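Local coordinates for pilin (Streptococcus pyogenes serotype M1, PDB 3GLD), which forms the backbone of the pilus as isopeptide-joined stacked subunits, which the bacterium requires for adhesion to host cells, aggregation and biofilm formation, at residues Asn31-Asn36 with Ala193-Met198; Val59-Pro64 with Ser88-Glu93; Leu162-Lys167 with Tyr220-Lys225. The protein carries 2 engineered substitutions. All blocks are in the same frame, centred on the assembly; numbering follows the deposited sequence.

How the contacts relate
The three contacts sample an elongated chain of two immunoglobulin-like beta domains set end to end. Contact 1 (31-36 with 193-198) lies at the junction and joins the two domains; contact 2 belongs to the first domain and contact 3 to the second, on opposite sides of the chain's centre, with centres about 59 Å apart. Contact 1 is about 40 Å from contact 2 and 21 Å from contact 3, centre to centre. It reaches the same sheet as contact 3, their nearest atoms about 7 Å apart. Contact 3 alone includes a cross-linking residue, Lys-166, joined to Asn-290 beside Glu-245; contacts 1 and 2 lie away from the annotated sites.

Contact 1 (Asn31-Asn36 with Ala193-Met198); sequences NALIPN and ASEKVM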
ATOM      1  N   ASN A  31       8.831   2.090  -6.257  1.00 31.92           N
ATOM      2  CA  ASN A  31       9.370   3.142  -5.402  1.00 31.50           C
ATOM      3  C   ASN A  31       8.334   3.697  -4.427  1.00 30.39           C
ATOM      4  O   ASN A  31       8.567   4.712  -3.786  1.00 29.73           O
ATOM      5  CB  ASN A  31       9.918   4.283  -6.262  1.00 32.52           C
ATOM      6  CG  ASN A  31      11.142   3.879  -7.062  1.00 35.32           C
ATOM      7  OD1 ASN A  31      12.100   3.325  -6.520  1.00 37.90           O
ATOM      8  ND2 ASN A  31      11.122   4.170  -8.364  1.00 37.42           N
ATOM      9  N   ALA A  32       7.183   3.035  -4.309  1.00 29.31           N
ATOM     10  CA  ALA A  32       6.105   3.556  -3.454  1.00 28.83           C
ATOM     11  C   ALA A  32       6.546   3.728  -2.016  1.00 28.76           C
ATOM     12  O   ALA A  32       7.311   2.910  -1.499  1.00 29.47           O
ATOM     13  CB  ALA A  32       4.877   2.645  -3.513  1.00 28.54           C
ATOM     14  N   LEU A  33       6.062   4.795  -1.380  1.00 28.21           N
ATOM     15  CA  LEU A  33       6.084   4.930   0.073  1.00 28.07           C
ATOM     16  C   LEU A  33       5.112   3.932   0.721  1.00 28.30           C
ATOM     17  O   LEU A  33       4.053   3.631   0.143  1.00 27.52           O
ATOM     18  CB  LEU A  33       5.729   6.362   0.492  1.00 27.82           C
ATOM     19  CG  LEU A  33       6.787   7.472   0.290  1.00 28.21           C
ATOM     20  CD1 LEU A  33       6.978   7.809  -1.187  1.00 29.79           C
ATOM     21  CD2 LEU A  33       6.369   8.708   1.063  1.00 28.50           C
ATOM     22  N   ILE A  34       5.492   3.401   1.889  1.00 27.89           N
ATOM     23  CA  ILE A  34       4.701   2.360   2.571  1.00 28.75           C
ATOM     24  C   ILE A  34       3.932   3.047   3.697  1.00 28.27           C
ATOM     25  O   ILE A  34       4.532   3.657   4.574  1.00 29.26           O
ATOM     26  CB  ILE A  34       5.612   1.198   3.144  1.00 28.60           C
ATOM     27  CG1 ILE A  34       6.471   0.555   2.038  1.00 28.71           C
ATOM     28  CG2 ILE A  34       4.800   0.150   3.911  1.00 30.08           C
ATOM     29  CD1 ILE A  34       5.682  -0.018   0.836  1.00 28.85           C
ATOM     30  N   PRO A  35       2.594   2.954   3.675  1.00 27.66           N
ATOM     31  CA  PRO A  35       1.774   3.631   4.690  1.00 28.24           C
ATOM     32  C   PRO A  35       1.913   3.020   6.102  1.00 28.36           C
ATOM     33  O   PRO A  35       2.144   1.820   6.223  1.00 28.82           O
ATOM     34  CB  PRO A  35       0.341   3.453   4.157  1.00 27.50           C
ATOM     35  CG  PRO A  35       0.417   2.219   3.298  1.00 27.05           C
ATOM     36  CD  PRO A  35       1.781   2.214   2.698  1.00 27.08           C
ATOM     37  N   ASN A  36       1.785   3.853   7.130  1.00 28.84           N
ATOM     38  CA  ASN A  36       1.666   3.398   8.512  1.00 29.36           C
ATOM     39  C   ASN A  36       0.252   2.870   8.704  1.00 29.32           C
ATOM     40  O   ASN A  36      -0.684   3.651   8.812  1.00 29.04           O
ATOM     41  CB  ASN A  36       1.860   4.536   9.524  1.00 29.28           C
ATOM     42  CG  ASN A  36       3.134   5.310   9.333  1.00 28.87           C
ATOM     43  OD1 ASN A  36       3.115   6.541   9.407  1.00 29.13           O
ATOM     44  ND2 ASN A  36       4.246   4.621   9.118  1.00 24.31           N
ATOM     45  N   ALA A 193       5.749  13.511   8.322  1.00 29.50           N
ATOM     46  CA  ALA A 193       6.623  14.605   7.932  1.00 29.86           C
ATOM     47  C   ALA A 193       8.018  14.060   7.659  1.00 30.64           C
ATOM     48  O   ALA A 193       8.457  13.100   8.305  1.00 30.62           O
ATOM     49  CB  ALA A 193       6.658  15.655   9.008  1.00 29.79           C
ATOM     50  N   SER A 194       8.684  14.649   6.666  1.00 31.13           N
ATOM     51  CA  SER A 194      10.073  14.337   6.320  1.00 31.68           C
ATOM     52  C   SER A 194      10.281  13.101   5.461  1.00 31.75           C
ATOM     53  O   SER A 194      11.382  12.920   4.938  1.00 31.90           O
ATOM     54  CB  SER A 194      10.976  14.288   7.566  1.00 32.18           C
ATOM     55  OG  SER A 194      11.377  15.600   7.905  1.00 34.67           O
ATOM     56  N   GLU A 195       9.248  12.254   5.308  1.00 31.21           N
ATOM     57  CA  GLU A 195       9.264  11.220   4.267  1.00 30.64           C
ATOM     58  C   GLU A 195       9.563  11.878   2.918  1.00 29.18           C
ATOM     59  O   GLU A 195       9.104  12.962   2.669  1.00 29.11           O
ATOM     60  CB  GLU A 195       7.919  10.495   4.188  1.00 31.36           C
ATOM     61  CG  GLU A 195       7.737   9.435   5.264  1.00 33.92           C
ATOM     62  CD  GLU A 195       8.737   8.296   5.118  1.00 37.74           C
ATOM     63  OE1 GLU A 195       8.678   7.580   4.087  1.00 39.34           O
ATOM     64  OE2 GLU A 195       9.579   8.122   6.039  1.00 37.27           O
ATOM     65  N   LYS A 196      10.335  11.215   2.067  1.00 28.82           N
ATOM     66  CA  LYS A 196      10.730  11.753   0.752  1.00 28.54           C
ATOM     67  C   LYS A 196       9.888  11.204  -0.384  1.00 28.08           C
ATOM     68  O   LYS A 196       9.539  10.017  -0.392  1.00 27.62           O
ATOM     69  CB  LYS A 196      12.206  11.437   0.438  1.00 28.10           C
ATOM     70  CG  LYS A 196      13.249  11.933   1.481  1.00 30.89           C
ATOM     71  CD  LYS A 196      13.480  13.413   1.438  1.00 33.33           C
ATOM     72  CE  LYS A 196      14.643  13.825   2.379  1.00 35.30           C
ATOM     73  NZ  LYS A 196      14.178  14.112   3.778  1.00 36.38           N
ATOM     74  N   VAL A 197       9.585  12.070  -1.356  1.00 27.56           N
ATOM     75  CA  VAL A 197       9.020  11.648  -2.629  1.00 26.72           C
ATOM     76  C   VAL A 197       9.930  12.075  -3.777  1.00 26.40           C
ATOM     77  O   VAL A 197      10.645  13.101  -3.683  1.00 26.82           O
ATOM     78  CB  VAL A 197       7.580  12.193  -2.886  1.00 27.39           C
ATOM     79  CG1 VAL A 197       6.640  11.782  -1.752  1.00 28.80           C
ATOM     80  CG2 VAL A 197       7.578  13.692  -3.087  1.00 26.67           C
ATOM     81  N   MET A 198       9.899  11.293  -4.848  1.00 24.95           N
ATOM     82  CA  MET A 198      10.784  11.488  -5.967  1.00 25.70           C
ATOM     83  C   MET A 198      10.161  12.460  -6.965  1.00 25.78           C
ATOM     84  O   MET A 198       8.980  12.343  -7.308  1.00 24.84           O
ATOM     85  CB  MET A 198      11.059  10.175  -6.667  1.00 25.47           C
ATOM     86  CG  MET A 198      11.696   9.133  -5.762  1.00 28.31           C
ATOM     87  SD  MET A 198      11.650   7.492  -6.496  1.00 32.42           S
ATOM     88  CE  MET A 198      12.948   7.564  -7.726  1.00 30.73           C
TER
HETATM   89  O   HOH W   1       7.748   4.749   3.151  1.00 37.53           O
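A first torsion of -74° places CG of Leu-33 anti to its carbonyl carbon, which sends both methyls toward strand 196-202, while the extended chi2 of Met-198 (166°) carries SD out to Asn-31 and the bend at chi3 (76°) lays CE near the amide nitrogen. The two pairs form part of the junction between the stacked immunoglobulin-like domains of the pilin: 31-36 is a connecting loop between strands 18-27 and 37-45 of the first domain, and 193-198 leads into a strand of the second. About 231 Å² of surface is buried, summed over both sides.

Leu-33 supplies most of the apolar contact. Its fork straddles the carbonyl oxygen of Lys-196, with CD1 3.5 Å and CD2 3.7 Å from Lys-196 O. CD1 continues to Val-197 CG1 at 4.0 Å, the two side chains meeting roughly at right angles. On the other branch, CD2 lies 3.9 Å from CB of Glu-195, whose side chain runs past the leucine in the opposite direction.

The sulfur of Met-198 lies over the face of the Asn-31 amide: SD is 3.7 Å from Asn-31 CG and stands almost straight above that carbon. CE rests 3.9 Å from Asn-31 ND2; the two side chains run roughly perpendicular.

Polar linkage is indirect. Asn-234, on strand 229-236 of the second domain, bridges the backbones, its ND2 hydrogen-bonding Asn-31 O and its OD1 hydrogen-bonding Met-198 N. A water provides a further link: it accepts from Ile-34 N at 2.9 Å and donates to Glu-195 OE1 at 3.1 Å.

Contact 2 (Val59-Pro64 with Ser88-Glu93); sequences VALNTP and SEVTFE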
ATOM      1  N   VAL A  59     -13.862 -24.947  16.917  1.00 28.74           N
ATOM      2  CA  VAL A  59     -14.159 -24.368  18.234  1.00 28.41           C
ATOM      3  C   VAL A  59     -13.584 -22.936  18.210  1.00 27.91           C
ATOM      4  O   VAL A  59     -12.407 -22.753  17.908  1.00 27.80           O
ATOM      5  CB  VAL A  59     -13.520 -25.181  19.393  1.00 28.33           C
ATOM      6  CG1 VAL A  59     -13.844 -24.547  20.751  1.00 28.55           C
ATOM      7  CG2 VAL A  59     -13.981 -26.658  19.373  1.00 29.56           C
ATOM      8  N   ALA A  60     -14.415 -21.946  18.533  1.00 27.46           N
ATOM      9  CA  ALA A  60     -14.043 -20.532  18.426  1.00 27.83           C
ATOM     10  C   ALA A  60     -12.808 -20.199  19.273  1.00 27.79           C
ATOM     11  O   ALA A  60     -12.670 -20.706  20.371  1.00 27.80           O
ATOM     12  CB  ALA A  60     -15.222 -19.642  18.815  1.00 27.66           C
ATOM     13  N   LEU A  61     -11.907 -19.363  18.756  1.00 28.10           N
ATOM     14  CA  LEU A  61     -10.681 -19.038  19.490  1.00 28.14           C
ATOM     15  C   LEU A  61     -10.944 -17.917  20.473  1.00 28.78           C
ATOM     16  O   LEU A  61     -11.850 -17.115  20.262  1.00 29.17           O
ATOM     17  CB  LEU A  61      -9.540 -18.657  18.530  1.00 27.90           C
ATOM     18  CG  LEU A  61      -8.735 -19.767  17.844  1.00 26.72           C
ATOM     19  CD1 LEU A  61      -9.592 -20.541  16.888  1.00 27.08           C
ATOM     20  CD2 LEU A  61      -7.552 -19.182  17.057  1.00 28.29           C
ATOM     21  N   ASN A  62     -10.165 -17.865  21.552  1.00 29.14           N
ATOM     22  CA  ASN A  62     -10.198 -16.721  22.457  1.00 30.08           C
ATOM     23  C   ASN A  62      -9.868 -15.391  21.791  1.00 29.43           C
ATOM     24  O   ASN A  62     -10.411 -14.359  22.169  1.00 29.08           O
ATOM     25  CB  ASN A  62      -9.237 -16.932  23.615  1.00 30.93           C
ATOM     26  CG  ASN A  62      -9.793 -17.866  24.650  1.00 33.64           C
ATOM     27  OD1 ASN A  62     -11.011 -18.094  24.715  1.00 37.82           O
ATOM     28  ND2 ASN A  62      -8.913 -18.428  25.462  1.00 34.91           N
ATOM     29  N   THR A  63      -8.977 -15.442  20.805  1.00 29.56           N
ATOM     30  CA  THR A  63      -8.542 -14.281  20.055  1.00 30.17           C
ATOM     31  C   THR A  63      -8.632 -14.613  18.557  1.00 30.24           C
ATOM     32  O   THR A  63      -7.661 -15.083  17.957  1.00 30.38           O
ATOM     33  CB  THR A  63      -7.105 -13.877  20.467  1.00 30.26           C
ATOM     34  OG1 THR A  63      -7.020 -13.830  21.899  1.00 31.48           O
ATOM     35  CG2 THR A  63      -6.739 -12.507  19.896  1.00 31.41           C
ATOM     36  N   PRO A  64      -9.812 -14.387  17.954  1.00 30.36           N
ATOM     37  CA  PRO A  64     -10.084 -14.715  16.556  1.00 31.08           C
ATOM     38  C   PRO A  64      -9.388 -13.807  15.528  1.00 32.41           C
ATOM     39  O   PRO A  64      -9.391 -14.105  14.327  1.00 33.08           O
ATOM     40  CB  PRO A  64     -11.599 -14.521  16.436  1.00 31.65           C
ATOM     41  CG  PRO A  64     -12.104 -14.280  17.808  1.00 30.87           C
ATOM     42  CD  PRO A  64     -10.972 -13.769  18.606  1.00 30.07           C
ATOM     43  N   SER A  88      -3.518 -22.953  21.039  1.00 36.39           N
ATOM     44  CA  SER A  88      -2.977 -23.684  22.208  1.00 37.24           C
ATOM     45  C   SER A  88      -3.944 -23.757  23.389  1.00 37.75           C
ATOM     46  O   SER A  88      -3.888 -24.703  24.177  1.00 38.42           O
ATOM     47  CB  SER A  88      -1.628 -23.100  22.655  1.00 37.32           C
ATOM     48  OG  SER A  88      -1.758 -21.738  23.058  1.00 39.30           O
ATOM     49  N   GLU A  89      -4.837 -22.779  23.518  1.00 37.93           N
ATOM     50  CA  GLU A  89      -5.825 -22.827  24.593  1.00 38.30           C
ATOM     51  C   GLU A  89      -7.200 -23.344  24.179  1.00 38.12           C
ATOM     52  O   GLU A  89      -8.114 -23.437  25.013  1.00 38.27           O
ATOM     53  CB  GLU A  89      -5.933 -21.480  25.288  1.00 38.76           C
ATOM     54  CG  GLU A  89      -4.634 -21.089  25.973  1.00 41.56           C
ATOM     55  CD  GLU A  89      -4.748 -19.818  26.762  1.00 46.33           C
ATOM     56  OE1 GLU A  89      -5.489 -19.817  27.773  1.00 47.93           O
ATOM     57  OE2 GLU A  89      -4.093 -18.814  26.371  1.00 48.42           O
ATOM     58  N   VAL A  90      -7.352 -23.692  22.906  1.00 37.45           N
ATOM     59  CA  VAL A  90      -8.627 -24.225  22.432  1.00 37.30           C
ATOM     60  C   VAL A  90      -8.852 -25.637  22.994  1.00 37.35           C
ATOM     61  O   VAL A  90      -7.988 -26.502  22.895  1.00 36.99           O
ATOM     62  CB  VAL A  90      -8.728 -24.225  20.888  1.00 37.26           C
ATOM     63  CG1 VAL A  90     -10.017 -24.936  20.438  1.00 37.15           C
ATOM     64  CG2 VAL A  90      -8.712 -22.803  20.355  1.00 35.95           C
ATOM     65  N   THR A  91     -10.005 -25.858  23.611  1.00 37.99           N
ATOM     66  CA  THR A  91     -10.348 -27.203  24.076  1.00 38.92           C
ATOM     67  C   THR A  91     -11.069 -27.975  22.962  1.00 38.44           C
ATOM     68  O   THR A  91     -12.183 -27.608  22.572  1.00 38.72           O
ATOM     69  CB  THR A  91     -11.219 -27.170  25.349  1.00 38.93           C
ATOM     70  OG1 THR A  91     -10.648 -26.259  26.289  1.00 40.23           O
ATOM     71  CG2 THR A  91     -11.294 -28.566  25.983  1.00 40.71           C
ATOM     72  N   PHE A  92     -10.406 -29.013  22.445  1.00 38.19           N
ATOM     73  CA  PHE A  92     -11.027 -30.001  21.543  1.00 37.84           C
ATOM     74  C   PHE A  92     -11.403 -31.254  22.342  1.00 38.28           C
ATOM     75  O   PHE A  92     -10.537 -31.926  22.893  1.00 38.23           O
ATOM     76  CB  PHE A  92     -10.074 -30.377  20.400  1.00 36.90           C
ATOM     77  CG  PHE A  92      -9.630 -29.202  19.570  1.00 35.28           C
ATOM     78  CD1 PHE A  92     -10.508 -28.600  18.663  1.00 33.48           C
ATOM     79  CD2 PHE A  92      -8.343 -28.690  19.699  1.00 33.74           C
ATOM     80  CE1 PHE A  92     -10.114 -27.511  17.885  1.00 30.86           C
ATOM     81  CE2 PHE A  92      -7.921 -27.592  18.928  1.00 33.81           C
ATOM     82  CZ  PHE A  92      -8.814 -27.003  18.010  1.00 32.44           C
ATOM     83  N   GLU A  93     -12.692 -31.559  22.402  1.00 38.98           N
ATOM     84  CA  GLU A  93     -13.179 -32.639  23.255  1.00 39.68           C
ATOM     85  C   GLU A  93     -12.855 -34.032  22.720  1.00 38.70           C
ATOM     86  O   GLU A  93     -12.679 -34.953  23.501  1.00 39.24           O
ATOM     87  CB  GLU A  93     -14.676 -32.489  23.551  1.00 40.23           C
ATOM     88  CG  GLU A  93     -15.052 -31.171  24.278  1.00 44.18           C
ATOM     89  CD  GLU A  93     -14.585 -31.107  25.748  1.00 48.56           C
ATOM     90  OE1 GLU A  93     -14.453 -32.164  26.404  1.00 51.00           O
ATOM     91  OE2 GLU A  93     -14.368 -29.985  26.257  1.00 50.54           O
TER
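The carbonyl oxygen of Thr-91 faces both methyls of Val-59, with CG2 at 3.8 Å and CG1 at 3.9 Å from Thr-91 O. These are van der Waals contacts between two connecting loops of the first immunoglobulin-like domain, one leading from strand 55-57 to 65-70, the other from 80-86 to 96-104. The touching parts run nearly antiparallel, their end-to-end directions 169° apart; 59-64 and 88-93 share no hydrogen bond and meet by packing, mostly of side chains.

Val-90 is the central apolar group. Its CG1, anti to the backbone N (chi1 174°), approaches CB of Val-59 at 3.7 Å, and the two valines lie alongside, pointing opposite ways. The same methyl covers one face of the Phe-92 ring, 3.4 Å above its plane and nearer the ring's margin than its centre. Val-59 CG2 approaches that ring obliquely, 4.0 Å from Phe-92 CD1. CG2 of Val-90 takes the other direction, to Leu-61 CG at 3.9 Å.

Beneath this surface layer Phe-92 packs on Val-124 and Val-126 of strand 119-129, and Leu-61 on Ile-43 and Tyr-100, so both loops are seated on the sandwich core. Tyr-100 OH also hydrogen-bonds Val-59 O. At the outer end, Asn-62 ND2 stands 4.3 Å from Glu-89 CB.

Contact 3 (Leu162-Lys167 with Tyr220-Lys225); sequences LTVKKK and YHFTLK
Val-164, Phe-222 and Leu-224 make most of the apolar part of this contact, which bridges the two sheets of the second immunoglobulin-like domain. The strand segments 162-167 and 220-224 cross at -42° with axes 8.0 Å apart, a spacing too wide for backbone pairing, so side chains fill it. CG1 of Val-164 reaches the edge of the Phe-222 ring near its plane, 4.1 Å from CZ, and passes Leu-224 CD1 at 4.2 Å. CD1 of Leu-224 also sits at that ring's edge, in its plane. The Phe-222 ring itself lies nearly parallel to that of Phe-181, with about 10° between planes. CB of Lys-166 adds to this group, meeting CB of Leu-224 at 3.7 Å; beyond it, the lysine chain bends at chi2 (77°) and leads away.

A second set of contacts brings carbon against backbone oxygen. Leu-224 CD1 lies 3.4 Å from Val-164 O, and Lys-166 CB lies 3.5 Å from Lys-225 O.

The remaining interactions are covalent and polar. Lys-166 NZ is linked to CG of Asn-290 and hydrogen-bonded to OE1 of Glu-245, the residue that promotes autocatalytic formation of this isopeptide bond. The lysine stem is buried against Leu-224 and the Lys-225 carbonyl, while its nitrogen ties strand 151-169 to strand 284-291, an internal cross-link that probably stiffens the domain along the pilus.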
ATOM      1  N   LEU A 162       1.894  13.413  -9.844  1.00 23.63           N
ATOM      2  CA  LEU A 162       1.524  14.791 -10.085  1.00 23.72           C
ATOM      3  C   LEU A 162       2.510  15.447 -11.074  1.00 23.81           C
ATOM      4  O   LEU A 162       3.732  15.500 -10.839  1.00 22.37           O
ATOM      5  CB  LEU A 162       1.458  15.574  -8.770  1.00 23.60           C
ATOM      6  CG  LEU A 162       1.371  17.100  -8.916  1.00 23.27           C
ATOM      7  CD1 LEU A 162       0.092  17.474  -9.593  1.00 21.43           C
ATOM      8  CD2 LEU A 162       1.475  17.778  -7.562  1.00 23.92           C
ATOM      9  N   THR A 163       1.973  15.906 -12.202  1.00 23.37           N
ATOM     10  CA  THR A 163       2.761  16.605 -13.227  1.00 24.16           C
ATOM     11  C   THR A 163       2.400  18.091 -13.180  1.00 24.04           C
ATOM     12  O   THR A 163       1.229  18.455 -13.158  1.00 23.53           O
ATOM     13  CB  THR A 163       2.479  16.005 -14.619  1.00 24.84           C
ATOM     14  OG1 THR A 163       2.819  14.622 -14.588  1.00 25.17           O
ATOM     15  CG2 THR A 163       3.296  16.681 -15.770  1.00 25.79           C
ATOM     16  N   VAL A 164       3.410  18.954 -13.111  1.00 24.84           N
ATOM     17  CA  VAL A 164       3.167  20.399 -13.157  1.00 24.45           C
ATOM     18  C   VAL A 164       3.821  20.970 -14.399  1.00 24.98           C
ATOM     19  O   VAL A 164       5.003  20.777 -14.624  1.00 25.59           O
ATOM     20  CB  VAL A 164       3.693  21.144 -11.880  1.00 25.27           C
ATOM     21  CG1 VAL A 164       3.366  22.672 -11.962  1.00 22.21           C
ATOM     22  CG2 VAL A 164       3.104  20.524 -10.617  1.00 21.45           C
ATOM     23  N   LYS A 165       3.037  21.663 -15.213  1.00 24.90           N
ATOM     24  CA  LYS A 165       3.495  22.126 -16.501  1.00 25.27           C
ATOM     25  C   LYS A 165       3.389  23.633 -16.556  1.00 24.62           C
ATOM     26  O   LYS A 165       2.451  24.209 -15.988  1.00 25.00           O
ATOM     27  CB  LYS A 165       2.610  21.549 -17.613  1.00 25.49           C
ATOM     28  CG  LYS A 165       2.772  20.072 -17.805  1.00 27.01           C
ATOM     29  CD  LYS A 165       1.744  19.498 -18.813  1.00 29.74           C
ATOM     30  CE  LYS A 165       1.998  19.954 -20.248  1.00 30.04           C
ATOM     31  NZ  LYS A 165       1.060  19.262 -21.182  1.00 31.68           N
ATOM     32  N   LYS A 166       4.344  24.263 -17.244  1.00 23.71           N
ATOM     33  CA  LYS A 166       4.288  25.703 -17.522  1.00 23.08           C
ATOM     34  C   LYS A 166       4.089  25.904 -19.026  1.00 22.88           C
ATOM     35  O   LYS A 166       4.804  25.321 -19.854  1.00 21.54           O
ATOM     36  CB  LYS A 166       5.574  26.401 -17.074  1.00 23.60           C
ATOM     37  CG  LYS A 166       5.633  27.898 -17.470  1.00 22.29           C
ATOM     38  CD  LYS A 166       4.754  28.688 -16.523  1.00 23.28           C
ATOM     39  CE  LYS A 166       4.211  29.910 -17.198  1.00 23.32           C
ATOM     40  NZ  LYS A 166       3.476  30.746 -16.212  1.00 21.67           N
ATOM     41  N   LYS A 167       3.101  26.725 -19.363  1.00 23.62           N
ATOM     42  CA  LYS A 167       2.824  27.103 -20.730  1.00 24.20           C
ATOM     43  C   LYS A 167       2.896  28.648 -20.817  1.00 24.54           C
ATOM     44  O   LYS A 167       2.264  29.353 -20.023  1.00 24.33           O
ATOM     45  CB  LYS A 167       1.424  26.617 -21.112  1.00 24.97           C
ATOM     46  CG  LYS A 167       0.997  27.019 -22.517  1.00 29.22           C
ATOM     47  CD  LYS A 167      -0.432  26.540 -22.816  1.00 35.07           C
ATOM     48  CE  LYS A 167      -0.687  26.484 -24.321  1.00 38.82           C
ATOM     49  NZ  LYS A 167      -1.979  25.768 -24.594  1.00 43.95           N
ATOM     50  N   TYR A 220       8.719  22.732  -1.308  1.00 26.15           N
ATOM     51  CA  TYR A 220       9.694  22.357  -2.304  1.00 26.58           C
ATOM     52  C   TYR A 220       9.737  23.436  -3.385  1.00 27.34           C
ATOM     53  O   TYR A 220       8.733  23.683  -4.053  1.00 27.33           O
ATOM     54  CB  TYR A 220       9.295  21.009  -2.923  1.00 26.75           C
ATOM     55  CG  TYR A 220      10.133  20.602  -4.116  1.00 25.28           C
ATOM     56  CD1 TYR A 220      11.412  20.073  -3.946  1.00 25.68           C
ATOM     57  CD2 TYR A 220       9.645  20.745  -5.408  1.00 24.28           C
ATOM     58  CE1 TYR A 220      12.192  19.712  -5.044  1.00 26.88           C
ATOM     59  CE2 TYR A 220      10.406  20.381  -6.499  1.00 24.38           C
ATOM     60  CZ  TYR A 220      11.668  19.864  -6.313  1.00 26.44           C
ATOM     61  OH  TYR A 220      12.404  19.497  -7.407  1.00 29.98           O
ATOM     62  N   HIS A 221      10.906  24.058  -3.569  1.00 27.75           N
ATOM     63  CA  HIS A 221      11.081  25.113  -4.572  1.00 27.22           C
ATOM     64  C   HIS A 221      11.521  24.569  -5.918  1.00 26.18           C
ATOM     65  O   HIS A 221      12.401  23.707  -5.992  1.00 25.48           O
ATOM     66  CB  HIS A 221      12.113  26.157  -4.099  1.00 27.89           C
ATOM     67  CG  HIS A 221      11.774  26.795  -2.785  1.00 31.51           C
ATOM     68  ND1 HIS A 221      10.835  27.798  -2.662  1.00 33.89           N
ATOM     69  CD2 HIS A 221      12.247  26.566  -1.535  1.00 32.81           C
ATOM     70  CE1 HIS A 221      10.748  28.163  -1.395  1.00 34.72           C
ATOM     71  NE2 HIS A 221      11.590  27.427  -0.690  1.00 34.05           N
ATOM     72  N   PHE A 222      10.931  25.109  -6.988  1.00 25.59           N
ATOM     73  CA  PHE A 222      11.310  24.743  -8.345  1.00 25.54           C
ATOM     74  C   PHE A 222      10.984  25.834  -9.366  1.00 25.29           C
ATOM     75  O   PHE A 222      10.237  26.773  -9.075  1.00 25.45           O
ATOM     76  CB  PHE A 222      10.711  23.378  -8.779  1.00 25.28           C
ATOM     77  CG  PHE A 222       9.224  23.371  -8.926  1.00 25.30           C
ATOM     78  CD1 PHE A 222       8.391  23.207  -7.813  1.00 23.47           C
ATOM     79  CD2 PHE A 222       8.642  23.468 -10.190  1.00 24.48           C
ATOM     80  CE1 PHE A 222       7.002  23.161  -7.958  1.00 21.98           C
ATOM     81  CE2 PHE A 222       7.260  23.432 -10.346  1.00 23.68           C
ATOM     82  CZ  PHE A 222       6.432  23.287  -9.235  1.00 22.94           C
ATOM     83  N   THR A 223      11.554  25.689 -10.559  1.00 25.11           N
ATOM     84  CA  THR A 223      11.325  26.649 -11.627  1.00 24.61           C
ATOM     85  C   THR A 223      11.005  25.916 -12.903  1.00 23.84           C
ATOM     86  O   THR A 223      11.502  24.814 -13.135  1.00 24.68           O
ATOM     87  CB  THR A 223      12.567  27.571 -11.877  1.00 24.52           C
ATOM     88  OG1 THR A 223      13.681  26.775 -12.311  1.00 27.01           O
ATOM     89  CG2 THR A 223      12.971  28.322 -10.630  1.00 25.01           C
ATOM     90  N   LEU A 224      10.198  26.542 -13.749  1.00 22.66           N
ATOM     91  CA  LEU A 224       9.904  25.999 -15.071  1.00 22.81           C
ATOM     92  C   LEU A 224       9.877  27.115 -16.120  1.00 22.82           C
ATOM     93  O   LEU A 224       9.320  28.176 -15.878  1.00 22.32           O
ATOM     94  CB  LEU A 224       8.536  25.297 -15.088  1.00 22.37           C
ATOM     95  CG  LEU A 224       8.285  24.056 -14.205  1.00 21.58           C
ATOM     96  CD1 LEU A 224       6.826  23.666 -14.170  1.00 21.65           C
ATOM     97  CD2 LEU A 224       9.116  22.936 -14.708  1.00 17.32           C
ATOM     98  N   LYS A 225      10.446  26.843 -17.287  1.00 22.92           N
ATOM     99  CA  LYS A 225      10.189  27.662 -18.466  1.00 23.08           C
ATOM    100  C   LYS A 225       8.998  27.078 -19.244  1.00 23.78           C
ATOM    101  O   LYS A 225       8.529  25.974 -18.942  1.00 23.41           O
ATOM    102  CB  LYS A 225      11.423  27.698 -19.384  1.00 22.60           C
ATOM    103  CG  LYS A 225      12.738  28.146 -18.721  1.00 23.33           C
ATOM    104  CD  LYS A 225      13.913  27.978 -19.730  1.00 25.70           C
ATOM    105  CE  LYS A 225      15.257  28.516 -19.219  1.00 29.46           C
ATOM    106  NZ  LYS A 225      15.788  27.734 -18.065  1.00 31.59           N
TER